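Local structure of type VI secretion system component (Escherichia coli O6, 2P5Z) at residues A[25-30]-A[50-55]; A[233-238]-A[311-316]. The protein is a component of the type VI secretion system that resembles the phage T4 tail proteins gp27 and gp5 and probably forms part of a trimeric tail-like puncturing device. All coordinates share one frame; numbering follows the deposited sequence.

Interaction 1 of 2, residues A[25-30]-A[50-55]; sequences QSPVDV and TSSDKA
Asp29 and Thr50 face each other as an antiparallel hydrogen-bonded pair, Asp29 N giving to Thr50 O at 2.9 Å and Thr50 N to Asp29 O at 2.7 Å; residues 26-29 and 50-53 run nearly opposite ways, 164° apart, and on the Pro27/Ser52 side of the pair the chains leave the strand pairing. There side chains take over from the backbone pairing. Ser51 OG donates to Pro27 O at 2.8 Å, approaching in the plane of that carbonyl. Its chi1 of 179° sets the hydroxyl opposite its own backbone nitrogen, out across the gap to the proline. The same oxygen accepts from Asp53 N at 3.2 Å, an ST turn, so one hydroxyl both ties the segments together and bends the chain after the strand. Farther out, Ser26 OG lies against Asp53 OD2, modelled so close (2.4 Å) that the length is doubtful, though a hydrogen bond is likely. The other carboxylate oxygen, OD1, receives Ala55 N at 2.9 Å on its anti side, 31° out of the carboxylate plane, which makes an Asx turn and restrains the carboxylate. The Pro27 ring leans over the serines, its CG 3.4 Å from Ser52 OG. Asp29 and Thr50 lie side by side and point the same way, with Asp29 CB 3.8 Å from Thr50 OG1. Arg354 serves both: its NH2 makes a salt bridge with Asp29 OD2 and a hydrogen bond with Thr50 OG1. The contact lies at the open end of the hairpin of strands 29-38 and 44-51, away from its turn. Val28 packs on Leu19 of strand 18-21, Ser51 shares backbone hydrogen bonds with Ala104 at the start of strand 104-111, and Lys54 reaches Asp334 of the second subunit.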
ATOM      1  N   GLN A  25     -20.439 -36.241   0.074  1.00 57.15           N
ATOM      2  CA  GLN A  25     -21.652 -36.948  -0.318  1.00 62.53           C
ATOM      3  C   GLN A  25     -22.649 -36.003  -0.951  1.00 65.54           C
ATOM      4  O   GLN A  25     -23.377 -36.370  -1.879  1.00 69.47           O
ATOM      5  CB  GLN A  25     -22.277 -37.638   0.876  1.00 62.11           C
ATOM      6  CG  GLN A  25     -21.342 -38.626   1.502  1.00 67.46           C
ATOM      7  CD  GLN A  25     -22.064 -39.675   2.291  1.00 70.07           C
ATOM      8  OE1 GLN A  25     -21.832 -40.871   2.108  1.00 70.51           O
ATOM      9  NE2 GLN A  25     -22.965 -39.241   3.169  1.00 72.90           N
ATOM     10  N   SER A  26     -22.672 -34.784  -0.439  1.00 64.29           N
ATOM     11  CA  SER A  26     -23.526 -33.747  -0.974  1.00 62.73           C
ATOM     12  C   SER A  26     -23.296 -33.556  -2.462  1.00 61.16           C
ATOM     13  O   SER A  26     -22.155 -33.453  -2.900  1.00 65.84           O
ATOM     14  CB  SER A  26     -23.266 -32.447  -0.234  1.00 60.42           C
ATOM     15  OG  SER A  26     -23.427 -32.631   1.156  1.00 56.49           O
ATOM     16  N   PRO A  27     -24.385 -33.570  -3.243  1.00 60.05           N
ATOM     17  CA  PRO A  27     -24.353 -33.342  -4.686  1.00 58.15           C
ATOM     18  C   PRO A  27     -23.841 -31.953  -4.988  1.00 57.39           C
ATOM     19  O   PRO A  27     -24.187 -31.010  -4.289  1.00 60.97           O
ATOM     20  CB  PRO A  27     -25.828 -33.447  -5.093  1.00 60.62           C
ATOM     21  CG  PRO A  27     -26.604 -33.245  -3.809  1.00 60.54           C
ATOM     22  CD  PRO A  27     -25.751 -33.835  -2.749  1.00 58.27           C
ATOM     23  N   VAL A  28     -23.002 -31.820  -6.003  1.00 54.34           N
ATOM     24  CA  VAL A  28     -22.418 -30.526  -6.303  1.00 51.81           C
ATOM     25  C   VAL A  28     -22.775 -30.136  -7.717  1.00 52.21           C
ATOM     26  O   VAL A  28     -22.348 -30.774  -8.685  1.00 53.44           O
ATOM     27  CB  VAL A  28     -20.866 -30.533  -6.121  1.00 54.25           C
ATOM     28  CG1 VAL A  28     -20.218 -29.272  -6.718  1.00 53.47           C
ATOM     29  CG2 VAL A  28     -20.504 -30.677  -4.653  1.00 48.65           C
ATOM     30  N   ASP A  29     -23.555 -29.073  -7.835  1.00 50.88           N
ATOM     31  CA  ASP A  29     -24.001 -28.616  -9.131  1.00 53.32           C
ATOM     32  C   ASP A  29     -23.494 -27.191  -9.390  1.00 52.08           C
ATOM     33  O   ASP A  29     -23.955 -26.238  -8.766  1.00 48.63           O
ATOM     34  CB  ASP A  29     -25.523 -28.701  -9.186  1.00 60.95           C
ATOM     35  CG  ASP A  29     -26.077 -28.491 -10.577  1.00 71.25           C
ATOM     36  OD1 ASP A  29     -25.321 -28.682 -11.566  1.00 74.23           O
ATOM     37  OD2 ASP A  29     -27.283 -28.137 -10.677  1.00 76.24           O
ATOM     38  N   VAL A  30     -22.553 -27.062 -10.322  1.00 47.88           N
ATOM     39  CA  VAL A  30     -21.865 -25.800 -10.554  1.00 47.37           C
ATOM     40  C   VAL A  30     -22.790 -24.711 -11.082  1.00 49.17           C
ATOM     41  O   VAL A  30     -23.365 -24.836 -12.160  1.00 55.43           O
ATOM     42  CB  VAL A  30     -20.648 -25.978 -11.500  1.00 45.25           C
ATOM     43  CG1 VAL A  30     -19.975 -24.642 -11.784  1.00 40.80           C
ATOM     44  CG2 VAL A  30     -19.645 -26.956 -10.902  1.00 43.27           C
ATOM     45  N   THR A  50     -24.663 -25.215  -6.362  1.00 40.83           N
ATOM     46  CA  THR A  50     -25.860 -25.468  -5.570  1.00 42.77           C
ATOM     47  C   THR A  50     -25.874 -26.913  -5.168  1.00 41.96           C
ATOM     48  O   THR A  50     -25.236 -27.754  -5.820  1.00 37.52           O
ATOM     49  CB  THR A  50     -27.163 -25.101  -6.300  1.00 44.88           C
ATOM     50  OG1 THR A  50     -27.152 -25.676  -7.620  1.00 46.62           O
ATOM     51  CG2 THR A  50     -27.281 -23.588  -6.411  1.00 40.94           C
ATOM     52  N   SER A  51     -26.570 -27.183  -4.067  1.00 41.00           N
ATOM     53  CA  SER A  51     -26.689 -28.531  -3.530  1.00 46.84           C
ATOM     54  C   SER A  51     -28.029 -28.724  -2.802  1.00 50.06           C
ATOM     55  O   SER A  51     -28.582 -27.781  -2.223  1.00 49.96           O
ATOM     56  CB  SER A  51     -25.541 -28.819  -2.571  1.00 45.34           C
ATOM     57  OG  SER A  51     -25.654 -30.123  -2.017  1.00 46.50           O
ATOM     58  N   SER A  52     -28.529 -29.958  -2.817  1.00 50.97           N
ATOM     59  CA  SER A  52     -29.737 -30.337  -2.066  1.00 52.43           C
ATOM     60  C   SER A  52     -29.467 -30.319  -0.566  1.00 48.44           C
ATOM     61  O   SER A  52     -30.374 -30.137   0.243  1.00 48.10           O
ATOM     62  CB  SER A  52     -30.187 -31.738  -2.470  1.00 53.36           C
ATOM     63  OG  SER A  52     -29.756 -32.027  -3.789  1.00 61.28           O
ATOM     64  N   ASP A  53     -28.208 -30.525  -0.206  1.00 47.42           N
ATOM     65  CA  ASP A  53     -27.780 -30.440   1.182  1.00 47.33           C
ATOM     66  C   ASP A  53     -27.715 -28.960   1.625  1.00 47.85           C
ATOM     67  O   ASP A  53     -26.895 -28.176   1.146  1.00 50.75           O
ATOM     68  CB  ASP A  53     -26.433 -31.130   1.294  1.00 43.15           C
ATOM     69  CG  ASP A  53     -25.957 -31.280   2.708  1.00 45.41           C
ATOM     70  OD1 ASP A  53     -26.459 -30.581   3.628  1.00 45.24           O
ATOM     71  OD2 ASP A  53     -25.040 -32.113   2.889  1.00 43.31           O
ATOM     72  N   LYS A  54     -28.597 -28.597   2.542  1.00 47.44           N
ATOM     73  CA  LYS A  54     -28.674 -27.232   3.046  1.00 49.03           C
ATOM     74  C   LYS A  54     -27.794 -26.991   4.278  1.00 49.56           C
ATOM     75  O   LYS A  54     -27.969 -25.985   4.962  1.00 50.96           O
ATOM     76  CB  LYS A  54     -30.127 -26.862   3.359  1.00 45.76           C
ATOM     77  CG  LYS A  54     -31.078 -27.210   2.241  1.00 50.55           C
ATOM     78  CD  LYS A  54     -32.245 -26.242   2.166  1.00 55.97           C
ATOM     79  CE  LYS A  54     -33.201 -26.407   3.338  1.00 57.54           C
ATOM     80  NZ  LYS A  54     -34.150 -25.257   3.376  1.00 59.24           N
ATOM     81  N   ALA A  55     -26.855 -27.902   4.547  1.00 48.34           N
ATOM     82  CA  ALA A  55     -25.955 -27.793   5.700  1.00 44.10           C
ATOM     83  C   ALA A  55     -24.619 -28.493   5.475  1.00 44.40           C
ATOM     84  O   ALA A  55     -24.169 -29.237   6.335  1.00 46.23           O
ATOM     85  CB  ALA A  55     -26.627 -28.347   6.957  1.00 40.55           C
TER

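Interaction 2 of 2, residues A[233-238]-A[311-316]; sequences LNTAYS and AILKGQ
Asn234 and Lys314 exchange a pair of backbone hydrogen bonds, and both are nearly straight: Lys314 N to Asn234 O at 2.8 Å and Asn234 N to Lys314 O at 3.1 Å, the latter donor 49° above the carbonyl plane. At the next hydrogen-bonded pair, Ile312 N gives to Ala236 O at 2.8 Å, while the return bond from Ala236 N to Ile312 O is weak, bent to 128° at the hydrogen. Ile312 O also receives a CA-H...O contact from Thr235, as Lys314 O does from Leu233 and Ala236 O from Ala311. This is an antiparallel ladder, its strand axes 4.6 Å apart, and it belongs to the phage baseplate hub family region. Strand 359-366 continues it beyond 311-316, with backbone hydrogen bonds linking Leu313 to Ala364 and Gly315 to Phe362; on the other side Thr235, Ala236 and Tyr237 pair with a strand of the third subunit, so the sheet crosses the trimer interface. Thr235 OG1 is hydrogen-bonded to His96 N of that subunit. A chi1 of 66° folds the Asn234 amide obliquely across Lys314, with OD1 3.4 Å from Lys314 CB, while ND2 is hydrogen-bonded to Gly232 O. On the other face, Tyr237 CE2 meets Ala311 CB at 3.5 Å, and Thr235 CG2 touches Leu313 CD2 at 3.8 Å; Tyr237 and Leu313 pack on Val338, and Leu233 and Leu313 on Phe339, of helix 337-341.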
ATOM      1  N   LEU A 233      -8.681  -8.786 -29.933  1.00 44.76           N
ATOM      2  CA  LEU A 233      -7.246  -8.638 -29.791  1.00 46.38           C
ATOM      3  C   LEU A 233      -6.826  -7.187 -29.645  1.00 49.77           C
ATOM      4  O   LEU A 233      -7.337  -6.311 -30.348  1.00 50.65           O
ATOM      5  CB  LEU A 233      -6.500  -9.276 -30.959  1.00 43.87           C
ATOM      6  CG  LEU A 233      -6.744 -10.763 -31.226  1.00 47.48           C
ATOM      7  CD1 LEU A 233      -5.765 -11.295 -32.265  1.00 45.74           C
ATOM      8  CD2 LEU A 233      -6.651 -11.601 -29.955  1.00 50.58           C
ATOM      9  N   ASN A 234      -5.905  -6.952 -28.710  1.00 49.52           N
ATOM     10  CA  ASN A 234      -5.384  -5.621 -28.437  1.00 46.46           C
ATOM     11  C   ASN A 234      -3.957  -5.629 -27.859  1.00 48.42           C
ATOM     12  O   ASN A 234      -3.483  -6.649 -27.343  1.00 49.67           O
ATOM     13  CB  ASN A 234      -6.334  -4.860 -27.528  1.00 45.32           C
ATOM     14  CG  ASN A 234      -6.426  -5.461 -26.151  1.00 47.89           C
ATOM     15  OD1 ASN A 234      -5.771  -4.993 -25.226  1.00 47.57           O
ATOM     16  ND2 ASN A 234      -7.245  -6.499 -25.999  1.00 46.05           N
ATOM     17  N   THR A 235      -3.270  -4.494 -27.978  1.00 43.29           N
ATOM     18  CA  THR A 235      -1.881  -4.392 -27.586  1.00 38.14           C
ATOM     19  C   THR A 235      -1.693  -3.208 -26.689  1.00 38.95           C
ATOM     20  O   THR A 235      -2.527  -2.311 -26.656  1.00 39.71           O
ATOM     21  CB  THR A 235      -0.956  -4.101 -28.754  1.00 37.24           C
ATOM     22  OG1 THR A 235      -1.273  -2.808 -29.258  1.00 40.50           O
ATOM     23  CG2 THR A 235      -1.028  -5.154 -29.859  1.00 33.13           C
ATOM     24  N   ALA A 236      -0.574  -3.210 -25.971  1.00 38.88           N
ATOM     25  CA  ALA A 236      -0.193  -2.104 -25.104  1.00 41.79           C
ATOM     26  C   ALA A 236       1.322  -2.062 -25.062  1.00 45.36           C
ATOM     27  O   ALA A 236       1.980  -3.099 -24.920  1.00 48.69           O
ATOM     28  CB  ALA A 236      -0.760  -2.279 -23.700  1.00 34.76           C
ATOM     29  N   TYR A 237       1.873  -0.869 -25.223  1.00 44.90           N
ATOM     30  CA  TYR A 237       3.312  -0.692 -25.254  1.00 43.17           C
ATOM     31  C   TYR A 237       3.588   0.529 -24.453  1.00 44.55           C
ATOM     32  O   TYR A 237       2.875   1.526 -24.555  1.00 41.76           O
ATOM     33  CB  TYR A 237       3.829  -0.479 -26.665  1.00 42.92           C
ATOM     34  CG  TYR A 237       3.749  -1.685 -27.563  1.00 43.28           C
ATOM     35  CD1 TYR A 237       2.582  -1.981 -28.277  1.00 43.62           C
ATOM     36  CD2 TYR A 237       4.850  -2.500 -27.752  1.00 39.90           C
ATOM     37  CE1 TYR A 237       2.519  -3.083 -29.124  1.00 41.65           C
ATOM     38  CE2 TYR A 237       4.791  -3.596 -28.608  1.00 41.62           C
ATOM     39  CZ  TYR A 237       3.623  -3.881 -29.276  1.00 42.86           C
ATOM     40  OH  TYR A 237       3.572  -4.972 -30.109  1.00 48.62           O
ATOM     41  N   SER A 238       4.617   0.452 -23.627  1.00 51.40           N
ATOM     42  CA  SER A 238       4.871   1.518 -22.686  1.00 54.92           C
ATOM     43  C   SER A 238       6.318   1.928 -22.777  1.00 56.74           C
ATOM     44  O   SER A 238       7.104   1.310 -23.498  1.00 60.49           O
ATOM     45  CB  SER A 238       4.530   1.058 -21.271  1.00 55.14           C
ATOM     46  OG  SER A 238       4.142   2.169 -20.484  1.00 58.21           O
ATOM     47  N   ALA A 311       5.736  -4.667 -23.638  1.00 58.49           N
ATOM     48  CA  ALA A 311       4.777  -5.047 -24.660  1.00 54.57           C
ATOM     49  C   ALA A 311       3.752  -6.028 -24.123  1.00 56.59           C
ATOM     50  O   ALA A 311       4.013  -7.225 -24.079  1.00 60.42           O
ATOM     51  CB  ALA A 311       5.492  -5.649 -25.843  1.00 48.25           C
ATOM     52  N   ILE A 312       2.580  -5.537 -23.730  1.00 55.85           N
ATOM     53  CA  ILE A 312       1.509  -6.442 -23.307  1.00 57.69           C
ATOM     54  C   ILE A 312       0.474  -6.719 -24.422  1.00 58.11           C
ATOM     55  O   ILE A 312      -0.128  -5.805 -25.001  1.00 59.74           O
ATOM     56  CB  ILE A 312       0.833  -5.984 -21.986  1.00 56.53           C
ATOM     57  CG1 ILE A 312       1.895  -5.781 -20.894  1.00 59.35           C
ATOM     58  CG2 ILE A 312      -0.171  -7.019 -21.510  1.00 49.67           C
ATOM     59  CD1 ILE A 312       1.381  -5.038 -19.632  1.00 58.22           C
ATOM     60  N   LEU A 313       0.288  -7.997 -24.715  1.00 52.79           N
ATOM     61  CA  LEU A 313      -0.687  -8.420 -25.687  1.00 49.67           C
ATOM     62  C   LEU A 313      -1.904  -8.988 -24.965  1.00 51.75           C
ATOM     63  O   LEU A 313      -1.761  -9.792 -24.041  1.00 52.67           O
ATOM     64  CB  LEU A 313      -0.063  -9.467 -26.590  1.00 46.13           C
ATOM     65  CG  LEU A 313       1.240  -8.981 -27.227  1.00 46.61           C
ATOM     66  CD1 LEU A 313       1.728  -9.961 -28.244  1.00 46.62           C
ATOM     67  CD2 LEU A 313       1.077  -7.622 -27.892  1.00 47.37           C
ATOM     68  N   LYS A 314      -3.098  -8.552 -25.362  1.00 49.50           N
ATOM     69  CA  LYS A 314      -4.322  -9.064 -24.766  1.00 46.50           C
ATOM     70  C   LYS A 314      -5.336  -9.590 -25.781  1.00 49.86           C
ATOM     71  O   LYS A 314      -5.200  -9.395 -26.992  1.00 52.39           O
ATOM     72  CB  LYS A 314      -4.976  -8.027 -23.871  1.00 49.48           C
ATOM     73  CG  LYS A 314      -4.225  -7.715 -22.597  1.00 53.60           C
ATOM     74  CD  LYS A 314      -5.179  -7.161 -21.551  1.00 59.66           C
ATOM     75  CE  LYS A 314      -4.467  -6.189 -20.614  1.00 64.99           C
ATOM     76  NZ  LYS A 314      -3.923  -5.002 -21.371  1.00 67.51           N
ATOM     77  N   GLY A 315      -6.359 -10.265 -25.283  1.00 49.06           N
ATOM     78  CA  GLY A 315      -7.360 -10.847 -26.154  1.00 52.45           C
ATOM     79  C   GLY A 315      -8.425 -11.636 -25.416  1.00 53.61           C
ATOM     80  O   GLY A 315      -8.381 -11.761 -24.195  1.00 54.11           O
ATOM     81  N   GLN A 316      -9.388 -12.160 -26.174  1.00 51.91           N
ATOM     82  CA  GLN A 316     -10.476 -12.961 -25.621  1.00 46.82           C
ATOM     83  C   GLN A 316     -10.628 -14.253 -26.383  1.00 44.61           C
ATOM     84  O   GLN A 316     -10.252 -14.330 -27.553  1.00 44.08           O
ATOM     85  CB  GLN A 316     -11.782 -12.193 -25.645  1.00 44.80           C
ATOM     86  CG  GLN A 316     -12.036 -11.447 -24.384  1.00 49.00           C
ATOM     87  CD  GLN A 316     -12.973 -10.306 -24.595  1.00 55.39           C
ATOM     88  OE1 GLN A 316     -12.745  -9.460 -25.462  1.00 61.08           O
ATOM     89  NE2 GLN A 316     -14.034 -10.253 -23.802  1.00 56.76           N
TER

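Both segments of interaction 1 precede those of interaction 2 in the chain; the centres are 40 Å apart and the nearest atoms about 20 Å. Strand-to-strand pairing nevertheless connects them: strand 29-38 pairs with 343-353, which pairs with 359-366, and that in turn with 311-317. Interaction 1 ties neighbouring strands of a hairpin, whereas 233-238 and 311-316 are brought together across 72 intervening residues, many of them not modelled. Each lies near a different neighbouring copy of the protein, consistent with a trimeric hub like that of phage tails.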